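Local coordinates for protein CghA (Chaetomium globosum, PDB 6KBC) that belongs to the two-domain, beta-rich Diels-Alderase family of the calycin clan and is seen here with WK1 bound in a pocket, at residues A316-D320 / G361-S365; R344-W350 / N364-E370. All coordinates share one frame; numbering follows the deposited sequence.

Contact 1: residues A316-D320 / G361-S365; sequences AKYRD and GTGNS. With WK1 ((2S)-3-[(2S,4E)-4-[[(1R,2S,4aR,6S,8R,8aS)-2-[(E)-but-2-en-2-yl]-6,8-dimethyl-1,2,4a,5,6,7,8,8a-octahydronaphthalen-1-yl]-oxidanyl-methylidene]-3,5-bis(oxidanylidene)pyrrolidin-2-yl]-2-methyl-2-oxidanyl-propanoic acid), chain B.
Tyr318 lays its ring on the backbone of Gly363. The glycine CA stands 3.8 Å from the ring centroid, 27° off the ring normal, and makes a CH-pi contact displaced toward the CG end. Glycine suits this place because CD2 of the tyrosine fills the spot where a beta carbon would lie. With chi1 at -63° the ring leaves beside its own backbone N, and Lys317 CB lies over the rim of its other face. At the ring edge, in its plane, Ser365 OG lies 3.5 Å from Tyr318 CD2. The same hydroxyl is 2.7 Å from a water oxygen that accepts the amide hydrogen of Lys317 N; through this water the short serine side chain is tied to the loop backbone.

Arg319 and Thr362 run side by side. Arg319 CB rests 3.4 Å from Gly361 O and 4.0 Å from Thr362 CG2, while Thr362 OG1 is hydrogen-bonded to Thr354 OG1. A bend at chi3 (67°) turns the guanidinium back onto Asp320, which it grips side-on: NE reaches OD1 at 3.0 Å and NH2 reaches OD2 at 2.9 Å. Asp241 is a second anionic partner of this arginine. The Glu392 carboxylate accepts the backbone N-H groups of Arg319, Asp320 and Gly363, joining both segments. The arrangement is a loop packed on the start of a strand in the calycin-clan C-terminal domain, where neighbouring Asn364 belongs to the WK1 pocket.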
loop_
_atom_site.group_PDB
_atom_site.type_symbol
_atom_site.label_atom_id
_atom_site.label_comp_id
_atom_site.label_asym_id
_atom_site.label_seq_id
_atom_site.Cartn_x
_atom_site.Cartn_y
_atom_site.Cartn_z
ATOM N N ALA A 316 -18.698 5.361 3.677
ATOM C CA ALA A 316 -18.090 4.281 4.441
ATOM C C ALA A 316 -18.987 3.899 5.622
ATOM O O ALA A 316 -19.853 4.664 6.039
ATOM C CB ALA A 316 -16.697 4.682 4.934
ATOM N N LYS A 317 -18.774 2.685 6.144
ATOM C CA LYS A 317 -19.747 1.999 6.988
ATOM C C LYS A 317 -19.389 2.030 8.460
ATOM O O LYS A 317 -20.218 1.633 9.278
ATOM C CB LYS A 317 -19.871 0.512 6.608
ATOM C CG LYS A 317 -20.289 0.207 5.174
ATOM C CD LYS A 317 -21.635 0.787 4.847
ATOM C CE LYS A 317 -22.233 0.100 3.625
ATOM N NZ LYS A 317 -23.532 0.731 3.263
ATOM N N TYR A 318 -18.166 2.414 8.812
ATOM C CA TYR A 318 -17.708 2.175 10.173
ATOM C C TYR A 318 -17.580 3.483 10.933
ATOM O O TYR A 318 -18.563 4.216 11.022
ATOM C CB TYR A 318 -16.412 1.371 10.139
ATOM C CG TYR A 318 -16.627 0.003 9.533
ATOM C CD1 TYR A 318 -17.265 -0.998 10.267
ATOM C CD2 TYR A 318 -16.197 -0.293 8.241
ATOM C CE1 TYR A 318 -17.477 -2.261 9.733
ATOM C CE2 TYR A 318 -16.405 -1.560 7.691
ATOM C CZ TYR A 318 -17.052 -2.535 8.447
ATOM O OH TYR A 318 -17.264 -3.787 7.915
ATOM N N ARG A 319 -16.411 3.798 11.491
ATOM C CA ARG A 319 -16.336 4.973 12.359
ATOM C C ARG A 319 -16.672 6.250 11.594
ATOM O O ARG A 319 -17.522 7.043 12.020
ATOM C CB ARG A 319 -14.956 5.093 13.004
ATOM C CG ARG A 319 -14.901 6.246 14.003
ATOM C CD ARG A 319 -13.487 6.559 14.446
ATOM N NE ARG A 319 -12.693 7.085 13.334
ATOM C CZ ARG A 319 -11.380 6.938 13.227
ATOM N NH1 ARG A 319 -10.712 6.261 14.153
ATOM N NH2 ARG A 319 -10.737 7.449 12.179
ATOM N N ASP A 320 -16.009 6.467 10.470
ATOM C CA ASP A 320 -16.167 7.686 9.689
ATOM C C ASP A 320 -17.081 7.398 8.517
ATOM O O ASP A 320 -16.798 6.516 7.704
ATOM C CB ASP A 320 -14.816 8.198 9.188
ATOM C CG ASP A 320 -13.830 8.365 10.314
ATOM O OD1 ASP A 320 -14.275 8.797 11.406
ATOM O OD2 ASP A 320 -12.631 8.082 10.109
ATOM N N GLY A 361 -17.233 1.641 17.229
ATOM C CA GLY A 361 -16.808 0.682 16.223
ATOM C C GLY A 361 -15.959 1.330 15.139
ATOM O O GLY A 361 -16.154 2.488 14.767
ATOM N N THR A 362 -14.985 0.572 14.656
ATOM C CA THR A 362 -14.067 1.035 13.629
ATOM C C THR A 362 -13.940 -0.047 12.571
ATOM O O THR A 362 -14.325 -1.206 12.777
ATOM C CB THR A 362 -12.684 1.364 14.200
ATOM O OG1 THR A 362 -12.192 0.226 14.914
ATOM C CG2 THR A 362 -12.726 2.593 15.129
ATOM N N GLY A 363 -13.371 0.329 11.435
ATOM C CA GLY A 363 -13.331 -0.617 10.346
ATOM C C GLY A 363 -12.166 -0.353 9.421
ATOM O O GLY A 363 -11.398 0.598 9.587
ATOM N N ASN A 364 -12.061 -1.238 8.435
ATOM C CA ASN A 364 -11.003 -1.257 7.436
ATOM C C ASN A 364 -11.732 -1.403 6.105
ATOM O O ASN A 364 -12.358 -2.436 5.851
ATOM C CB ASN A 364 -10.040 -2.415 7.702
ATOM C CG ASN A 364 -8.978 -2.579 6.614
ATOM O OD1 ASN A 364 -8.990 -1.899 5.583
ATOM N ND2 ASN A 364 -8.038 -3.481 6.859
ATOM N N SER A 365 -11.727 -0.345 5.299
ATOM C CA SER A 365 -12.532 -0.305 4.092
ATOM C C SER A 365 -11.636 0.010 2.910
ATOM O O SER A 365 -10.787 0.907 2.976
ATOM C CB SER A 365 -13.644 0.733 4.175
ATOM O OG SER A 365 -14.419 0.554 5.349
HETATM O O WK1 B . -7.377 -8.609 5.044
HETATM C C17 WK1 B . -7.146 -7.912 4.090
HETATM O O1 WK1 B . -7.295 -8.297 2.964
HETATM C C19 WK1 B . -6.674 -6.529 4.278
HETATM O O2 WK1 B . -6.669 -6.142 5.610
HETATM C C18 WK1 B . -7.620 -5.596 3.588
HETATM C C20 WK1 B . -5.270 -6.560 3.740
HETATM C C22 WK1 B . -4.766 -5.198 3.487
HETATM N N WK1 B . -3.496 -5.055 2.800
HETATM C C21 WK1 B . -2.751 -4.151 3.427
HETATM O O5 WK1 B . -1.558 -3.807 3.001
HETATM C C23 WK1 B . -4.603 -4.319 4.622
HETATM O O4 WK1 B . -5.495 -4.113 5.570
HETATM C C24 WK1 B . -3.373 -3.605 4.642
HETATM C C16 WK1 B . -2.933 -2.623 5.627
HETATM O O3 WK1 B . -3.732 -2.347 6.584
HETATM C C9 WK1 B . -1.676 -1.883 5.436
HETATM C C8 WK1 B . -2.167 -0.739 4.504
HETATM C C12 WK1 B . -3.168 -1.055 3.412
HETATM C C13 WK1 B . -2.812 -1.310 2.173
HETATM C C90 WK1 B . -3.821 -1.625 1.122
HETATM C C14 WK1 B . -4.621 -1.086 3.727
HETATM C C7 WK1 B . -2.775 0.390 5.280
HETATM C C6 WK1 B . -2.093 0.922 6.258
HETATM C C3 WK1 B . -0.880 0.180 6.721
HETATM C C4 WK1 B . -1.056 -1.324 6.709
HETATM C C5 WK1 B . 0.320 -1.931 6.907
HETATM C C11 WK1 B . 0.207 -3.410 7.097
HETATM C C2 WK1 B . -0.242 0.667 7.996
HETATM C C1 WK1 B . 1.170 0.177 7.937
HETATM C C10 WK1 B . 2.073 0.718 8.996
HETATM C C WK1 B . 1.127 -1.317 8.034
HETATM O O HOH W 1 -17.011 1.122 4.766
#

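Contact 2: residues R344-W350 / N364-E370; sequences RHHQAWW and NSGFVVE. With WK1 ((2S)-3-[(2S,4E)-4-[[(1R,2S,4aR,6S,8R,8aS)-2-[(E)-but-2-en-2-yl]-6,8-dimethyl-1,2,4a,5,6,7,8,8a-octahydronaphthalen-1-yl]-oxidanyl-methylidene]-3,5-bis(oxidanylidene)pyrrolidin-2-yl]-2-methyl-2-oxidanyl-propanoic acid), chain B.
Trp350 and Asn364 meet at the pocket end of a bulged antiparallel pair. From Trp350 CB, a chi1 of 73° sets CG between the backbone N and the carbonyl carbon, which folds the indole over the facing strand. CD1 comes 3.3 Å from Asn364 O. NE1 then donates to Asn364 OD1 at 2.8 Å in a nearly straight bond (177°), within the indole plane but well above the amide's carbonyl plane. The benzo ring lies flat on Gly366, with CA 3.4 Å from its centroid; only a residue lacking a side chain lets the ring settle so closely. On the opposite face WK1 C18 is 3.5 Å from Trp350 NE1, and at the far rim CZ3 sits over the face of the Trp349 ring. Held by the indole, the Asn364 amide offers ND2 to WK1 O4 at 2.9 Å.

Gly366 O accepts Trp349 N at 2.8 Å and, weakly, Trp350 N at 3.3 Å: a classic bulge. A second one sets His346 and Gln347 opposite Val368. Across this second bulge His345 stacks face to face on Phe367, their planes only 7° apart, and Leu314 O and Glu390 fix the imidazole's rotation. Strand 382-392 flanks 363-375 on its other edge; strand 60-69 packs against Trp349 and Val368, and strand 77-85 against Gln347, Trp349 and Trp350.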
loop_
_atom_site.group_PDB
_atom_site.type_symbol
_atom_site.label_atom_id
_atom_site.label_comp_id
_atom_site.label_asym_id
_atom_site.label_seq_id
_atom_site.Cartn_x
_atom_site.Cartn_y
_atom_site.Cartn_z
ATOM N N ARG A 344 -13.340 10.153 -4.604
ATOM C CA ARG A 344 -14.671 9.843 -4.102
ATOM C C ARG A 344 -14.950 8.365 -4.276
ATOM O O ARG A 344 -14.654 7.789 -5.327
ATOM C CB ARG A 344 -15.739 10.711 -4.777
ATOM C CG ARG A 344 -15.515 12.170 -4.416
ATOM C CD ARG A 344 -16.500 13.115 -5.086
ATOM N NE ARG A 344 -16.251 14.479 -4.635
ATOM C CZ ARG A 344 -16.774 15.002 -3.530
ATOM N NH1 ARG A 344 -17.579 14.271 -2.756
ATOM N NH2 ARG A 344 -16.485 16.255 -3.193
ATOM N N HIS A 345 -15.506 7.760 -3.220
ATOM C CA HIS A 345 -15.783 6.331 -3.188
ATOM C C HIS A 345 -16.729 5.947 -4.313
ATOM O O HIS A 345 -17.896 6.360 -4.317
ATOM C CB HIS A 345 -16.404 5.941 -1.851
ATOM C CG HIS A 345 -15.507 6.195 -0.676
ATOM N ND1 HIS A 345 -15.993 6.411 0.596
ATOM C CD2 HIS A 345 -14.157 6.254 -0.582
ATOM C CE1 HIS A 345 -14.980 6.603 1.424
ATOM N NE2 HIS A 345 -13.853 6.497 0.737
ATOM N N HIS A 346 -16.233 5.145 -5.252
ATOM C CA HIS A 346 -17.009 4.710 -6.400
ATOM C C HIS A 346 -17.504 3.283 -6.257
ATOM O O HIS A 346 -18.658 2.999 -6.573
ATOM C CB HIS A 346 -16.180 4.841 -7.684
ATOM C CG HIS A 346 -16.915 4.384 -8.902
ATOM N ND1 HIS A 346 -17.877 5.153 -9.520
ATOM C CD2 HIS A 346 -16.857 3.219 -9.596
ATOM C CE1 HIS A 346 -18.375 4.485 -10.546
ATOM N NE2 HIS A 346 -17.769 3.312 -10.618
ATOM N N GLN A 347 -16.666 2.384 -5.764
ATOM C CA GLN A 347 -17.053 0.996 -5.593
ATOM C C GLN A 347 -16.526 0.519 -4.261
ATOM O O GLN A 347 -15.338 0.685 -3.974
ATOM C CB GLN A 347 -16.506 0.089 -6.717
ATOM C CG GLN A 347 -16.953 -1.355 -6.548
ATOM C CD GLN A 347 -16.382 -2.300 -7.602
ATOM O OE1 GLN A 347 -15.726 -1.877 -8.562
ATOM N NE2 GLN A 347 -16.624 -3.594 -7.411
ATOM N N ALA A 348 -17.405 -0.094 -3.477
ATOM C CA ALA A 348 -17.015 -0.704 -2.213
ATOM C C ALA A 348 -16.251 -1.986 -2.498
ATOM O O ALA A 348 -16.806 -2.942 -3.041
ATOM C CB ALA A 348 -18.248 -0.997 -1.365
ATOM N N TRP A 349 -14.981 -2.010 -2.127
ATOM C CA TRP A 349 -14.102 -3.111 -2.482
ATOM C C TRP A 349 -14.035 -4.145 -1.362
ATOM O O TRP A 349 -14.337 -5.325 -1.569
ATOM C CB TRP A 349 -12.726 -2.525 -2.798
ATOM C CG TRP A 349 -11.707 -3.483 -3.340
ATOM C CD1 TRP A 349 -11.807 -4.842 -3.448
ATOM C CD2 TRP A 349 -10.411 -3.133 -3.818
ATOM N NE1 TRP A 349 -10.645 -5.360 -3.990
ATOM C CE2 TRP A 349 -9.772 -4.330 -4.221
ATOM C CE3 TRP A 349 -9.725 -1.923 -3.951
ATOM C CZ2 TRP A 349 -8.485 -4.346 -4.743
ATOM C CZ3 TRP A 349 -8.435 -1.943 -4.470
ATOM C CH2 TRP A 349 -7.832 -3.145 -4.852
ATOM N N TRP A 350 -13.627 -3.714 -0.172
ATOM C CA TRP A 350 -13.674 -4.554 1.010
ATOM C C TRP A 350 -14.137 -3.697 2.175
ATOM O O TRP A 350 -14.090 -2.467 2.124
ATOM C CB TRP A 350 -12.314 -5.225 1.297
ATOM C CG TRP A 350 -11.241 -4.312 1.823
ATOM C CD1 TRP A 350 -11.081 -3.870 3.114
ATOM C CD2 TRP A 350 -10.155 -3.765 1.075
ATOM N NE1 TRP A 350 -9.964 -3.073 3.205
ATOM C CE2 TRP A 350 -9.382 -2.986 1.968
ATOM C CE3 TRP A 350 -9.758 -3.857 -0.267
ATOM C CZ2 TRP A 350 -8.246 -2.299 1.562
ATOM C CZ3 TRP A 350 -8.621 -3.169 -0.669
ATOM C CH2 TRP A 350 -7.878 -2.399 0.245
ATOM N N ASN A 364 -12.061 -1.238 8.435
ATOM C CA ASN A 364 -11.003 -1.257 7.436
ATOM C C ASN A 364 -11.732 -1.403 6.105
ATOM O O ASN A 364 -12.358 -2.436 5.851
ATOM C CB ASN A 364 -10.040 -2.415 7.702
ATOM C CG ASN A 364 -8.978 -2.579 6.614
ATOM O OD1 ASN A 364 -8.990 -1.899 5.583
ATOM N ND2 ASN A 364 -8.038 -3.481 6.859
ATOM N N SER A 365 -11.727 -0.345 5.299
ATOM C CA SER A 365 -12.532 -0.305 4.092
ATOM C C SER A 365 -11.636 0.010 2.910
ATOM O O SER A 365 -10.787 0.907 2.976
ATOM C CB SER A 365 -13.644 0.733 4.175
ATOM O OG SER A 365 -14.419 0.554 5.349
ATOM N N GLY A 366 -11.839 -0.724 1.829
ATOM C CA GLY A 366 -11.153 -0.467 0.573
ATOM C C GLY A 366 -12.179 0.021 -0.432
ATOM O O GLY A 366 -13.333 -0.431 -0.426
ATOM N N PHE A 367 -11.747 0.930 -1.295
ATOM C CA PHE A 367 -12.603 1.500 -2.320
ATOM C C PHE A 367 -11.820 1.671 -3.610
ATOM O O PHE A 367 -10.630 2.005 -3.597
ATOM C CB PHE A 367 -13.133 2.878 -1.939
ATOM C CG PHE A 367 -14.080 2.867 -0.789
ATOM C CD1 PHE A 367 -15.430 2.644 -0.996
ATOM C CD2 PHE A 367 -13.614 3.072 0.505
ATOM C CE1 PHE A 367 -16.316 2.649 0.088
ATOM C CE2 PHE A 367 -14.499 3.076 1.587
ATOM C CZ PHE A 367 -15.835 2.864 1.372
ATOM N N VAL A 368 -12.516 1.485 -4.723
ATOM C CA VAL A 368 -12.107 2.113 -5.975
ATOM C C VAL A 368 -12.657 3.529 -5.956
ATOM O O VAL A 368 -13.842 3.736 -5.669
ATOM C CB VAL A 368 -12.644 1.330 -7.182
ATOM C CG1 VAL A 368 -12.306 2.066 -8.478
ATOM C CG2 VAL A 368 -12.111 -0.099 -7.183
ATOM N N VAL A 369 -11.811 4.512 -6.232
ATOM C CA VAL A 369 -12.240 5.896 -6.118
ATOM C C VAL A 369 -12.195 6.543 -7.490
ATOM O O VAL A 369 -11.314 6.260 -8.301
ATOM C CB VAL A 369 -11.377 6.699 -5.119
ATOM C CG1 VAL A 369 -11.661 6.231 -3.677
ATOM C CG2 VAL A 369 -9.896 6.522 -5.466
ATOM N N GLU A 370 -13.133 7.447 -7.729
ATOM C CA GLU A 370 -13.051 8.344 -8.866
ATOM C C GLU A 370 -12.309 9.598 -8.422
ATOM O O GLU A 370 -12.557 10.126 -7.334
ATOM C CB GLU A 370 -14.448 8.701 -9.363
ATOM C CG GLU A 370 -14.465 9.388 -10.713
ATOM C CD GLU A 370 -15.875 9.446 -11.284
ATOM O OE1 GLU A 370 -16.811 8.960 -10.602
ATOM O OE2 GLU A 370 -16.040 9.924 -12.424
HETATM O O WK1 B . -7.377 -8.609 5.044
HETATM C C17 WK1 B . -7.146 -7.912 4.090
HETATM O O1 WK1 B . -7.295 -8.297 2.964
HETATM C C19 WK1 B . -6.674 -6.529 4.278
HETATM O O2 WK1 B . -6.669 -6.142 5.610
HETATM C C18 WK1 B . -7.620 -5.596 3.588
HETATM C C20 WK1 B . -5.270 -6.560 3.740
HETATM C C22 WK1 B . -4.766 -5.198 3.487
HETATM N N WK1 B . -3.496 -5.055 2.800
HETATM C C21 WK1 B . -2.751 -4.151 3.427
HETATM O O5 WK1 B . -1.558 -3.807 3.001
HETATM C C23 WK1 B . -4.603 -4.319 4.622
HETATM O O4 WK1 B . -5.495 -4.113 5.570
HETATM C C24 WK1 B . -3.373 -3.605 4.642
HETATM C C16 WK1 B . -2.933 -2.623 5.627
HETATM O O3 WK1 B . -3.732 -2.347 6.584
HETATM C C9 WK1 B . -1.676 -1.883 5.436
HETATM C C8 WK1 B . -2.167 -0.739 4.504
HETATM C C12 WK1 B . -3.168 -1.055 3.412
HETATM C C13 WK1 B . -2.812 -1.310 2.173
HETATM C C90 WK1 B . -3.821 -1.625 1.122
HETATM C C14 WK1 B . -4.621 -1.086 3.727
HETATM C C7 WK1 B . -2.775 0.390 5.280
HETATM C C6 WK1 B . -2.093 0.922 6.258
HETATM C C3 WK1 B . -0.880 0.180 6.721
HETATM C C4 WK1 B . -1.056 -1.324 6.709
HETATM C C5 WK1 B . 0.320 -1.931 6.907
HETATM C C11 WK1 B . 0.207 -3.410 7.097
HETATM C C2 WK1 B . -0.242 0.667 7.996
HETATM C C1 WK1 B . 1.170 0.177 7.937
HETATM C C10 WK1 B . 2.073 0.718 8.996
HETATM C C WK1 B . 1.127 -1.317 8.034
HETATM O O HOH W 2 -17.869 8.052 -7.936
HETATM O O HOH W 3 -15.560 -0.504 1.056
#

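In the fold
Following the chain from the N terminus, residues 316-320 come first, in the loop between strands 302-308 and 324-330. Contact 1 closes a span of 40 residues from there to the start of strand 363-375, enclosing strands 324-330, 338-346 and 348-353. Contact 2 opens inside that span and closes a shorter one of 13 residues, which holds the end of strand 348-353 and the turn of the hairpin it makes with 363-375. Its second segment runs on past that of contact 1, so the two cross rather than nest, sharing Asn364 and Ser365. They also touch where Ala316 packs on Phe367. Together they tie a loop, two sheet neighbours and the WK1 pocket to one strand.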